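Local atomic coordinates of flavodoxin (Lactobacillus reuteri, PDB entry 5VEG), a protein that binds flavin mononucleotide, is associated with a 1,2-propanediol-utilisation bacterial microcompartment and probably donates low-potential electrons to redox enzymes. Residues V72-F75 with M76-D79. Numbering follows the deposited sequence.
Sequences VADF and MKAD
Val-72 and Met-76 are joined across the single turn of helix 72-75 in the flavodoxin fold, just ahead of strand 80-85 of the parallel sheet, and they illustrate how a chain can leave a helix with one face packed and the other in solvent. Met-76 N reaches Val-72 O at 2.9 Å, an i to i+4 bond. The next two links span three residues instead: Lys-77 N meets Asp-74 O at 3.2 Å, and Ala-78 N makes a weak bond to Phe-75 O, closing a type I turn from Phe-75 to Ala-78. The spacing thus passes from i+4 to i+3, and the last of these bonds is weak.

The inner side is the dense one, where Val-72, Phe-75 and Ala-78 are buried. The Phe-75 ring meets Phe-100 edge-to-face and also His-34, and touches Val-36 of strand 31-38. Val-72 packs on Phe-100 too, and Ala-78 settles on Thr-32 and His-34. Between the two sides lies Met-76, partly exposed: its CG stands between backbone N and carbonyl carbon (chi1 65°), which brings it to 3.3 Å from Val-72 O and 3.4 Å from Ala-73 O, and the side chain also touches Thr-107 and Leu-109.

The outer side is looser, with Ala-73, Asp-74 and Lys-77 all exposed. The Lys-77 chain runs alongside Asp-74, and its methylenes pass the helix-end carbonyls, Lys-77 CG lying 3.5 Å from Ala-73 O. A bend at chi4 (90°) finally turns the ammonium to the carboxylate, in a salt bridge of 2.9 Å between Lys-77 NZ and Asp-74 OD1.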
ATOM      1  N   VAL A  72     -10.686  -8.166   2.992  1.00 35.15           N
ATOM      2  CA  VAL A  72     -10.417  -7.102   3.954  1.00 30.21           C
ATOM      3  C   VAL A  72     -10.557  -7.603   5.386  1.00 32.46           C
ATOM      4  O   VAL A  72      -9.789  -7.203   6.266  1.00 36.65           O
ATOM      5  CB  VAL A  72     -11.337  -5.893   3.686  1.00 33.33           C
ATOM      6  CG1 VAL A  72     -11.289  -4.899   4.855  1.00 27.61           C
ATOM      7  CG2 VAL A  72     -10.946  -5.202   2.360  1.00 32.15           C
ATOM      8  N   ALA A  73     -11.511  -8.502   5.644  1.00 37.95           N
ATOM      9  CA  ALA A  73     -11.691  -9.015   7.002  1.00 37.42           C
ATOM     10  C   ALA A  73     -10.421  -9.677   7.528  1.00 37.06           C
ATOM     11  O   ALA A  73     -10.120  -9.587   8.722  1.00 38.79           O
ATOM     12  CB  ALA A  73     -12.862 -10.000   7.051  1.00 43.30           C
ATOM     13  N   ASP A  74      -9.658 -10.349   6.655  1.00 31.80           N
ATOM     14  CA  ASP A  74      -8.388 -10.928   7.098  1.00 29.81           C
ATOM     15  C   ASP A  74      -7.285  -9.885   7.155  1.00 33.21           C
ATOM     16  O   ASP A  74      -6.499  -9.852   8.113  1.00 38.32           O
ATOM     17  CB  ASP A  74      -7.994 -12.087   6.179  1.00 39.17           C
ATOM     18  CG  ASP A  74      -9.026 -13.209   6.194  1.00 41.97           C
ATOM     19  OD1 ASP A  74      -9.460 -13.591   7.301  1.00 44.63           O
ATOM     20  OD2 ASP A  74      -9.422 -13.692   5.118  1.00 42.34           O
ATOM     21  N   PHE A  75      -7.227  -9.035   6.126  1.00 33.61           N
ATOM     22  CA  PHE A  75      -6.254  -7.948   6.026  1.00 34.99           C
ATOM     23  C   PHE A  75      -6.226  -7.092   7.284  1.00 31.96           C
ATOM     24  O   PHE A  75      -5.157  -6.808   7.839  1.00 34.29           O
ATOM     25  CB  PHE A  75      -6.621  -7.103   4.798  1.00 34.47           C
ATOM     26  CG  PHE A  75      -5.727  -5.918   4.541  1.00 36.27           C
ATOM     27  CD1 PHE A  75      -4.427  -6.096   4.088  1.00 29.42           C
ATOM     28  CD2 PHE A  75      -6.225  -4.620   4.655  1.00 31.62           C
ATOM     29  CE1 PHE A  75      -3.613  -5.008   3.815  1.00 29.69           C
ATOM     30  CE2 PHE A  75      -5.411  -3.514   4.379  1.00 28.85           C
ATOM     31  CZ  PHE A  75      -4.108  -3.717   3.960  1.00 30.84           C
ATOM     32  N   MET A  76      -7.401  -6.671   7.754  1.00 36.27           N
ATOM     33  CA  MET A  76      -7.487  -5.690   8.830  1.00 33.11           C
ATOM     34  C   MET A  76      -6.988  -6.213  10.165  1.00 38.23           C
ATOM     35  O   MET A  76      -6.932  -5.434  11.124  1.00 39.09           O
ATOM     36  CB  MET A  76      -8.930  -5.207   8.990  1.00 30.35           C
ATOM     37  CG  MET A  76      -9.897  -6.314   9.441  1.00 39.53           C
ATOM     38  SD  MET A  76     -11.478  -5.614   9.922  1.00 58.21           S
ATOM     39  CE  MET A  76     -11.016  -4.714  11.409  1.00 44.28           C
ATOM     40  N   LYS A  77      -6.634  -7.502  10.261  1.00 35.04           N
ATOM     41  CA  LYS A  77      -6.186  -8.045  11.537  1.00 35.23           C
ATOM     42  C   LYS A  77      -4.769  -7.615  11.888  1.00 40.10           C
ATOM     43  O   LYS A  77      -4.376  -7.758  13.049  1.00 40.47           O
ATOM     44  CB  LYS A  77      -6.286  -9.581  11.532  1.00 37.73           C
ATOM     45  CG  LYS A  77      -7.683 -10.116  11.204  1.00 42.14           C
ATOM     46  CD  LYS A  77      -7.903 -11.521  11.746  1.00 45.68           C
ATOM     47  CE  LYS A  77      -9.307 -12.040  11.428  1.00 44.61           C
ATOM     48  NZ  LYS A  77      -9.377 -12.768  10.132  1.00 54.35           N
ATOM     49  N   ALA A  78      -4.001  -7.073  10.939  1.00 35.50           N
ATOM     50  CA  ALA A  78      -2.669  -6.566  11.256  1.00 31.49           C
ATOM     51  C   ALA A  78      -2.740  -5.182  11.903  1.00 31.88           C
ATOM     52  O   ALA A  78      -3.742  -4.467  11.808  1.00 34.68           O
ATOM     53  CB  ALA A  78      -1.795  -6.501   9.992  1.00 28.84           C
ATOM     54  N   ASP A  79      -1.653  -4.808  12.582  1.00 30.42           N
ATOM     55  CA  ASP A  79      -1.557  -3.465  13.144  1.00 27.03           C
ATOM     56  C   ASP A  79      -1.248  -2.421  12.069  1.00 32.38           C
ATOM     57  O   ASP A  79      -1.691  -1.277  12.185  1.00 30.37           O
ATOM     58  CB  ASP A  79      -0.464  -3.392  14.207  1.00 29.92           C
ATOM     59  CG  ASP A  79      -0.584  -4.483  15.261  1.00 38.18           C
ATOM     60  OD1 ASP A  79      -1.670  -4.628  15.852  1.00 34.70           O
ATOM     61  OD2 ASP A  79       0.421  -5.195  15.481  1.00 37.95           O
TER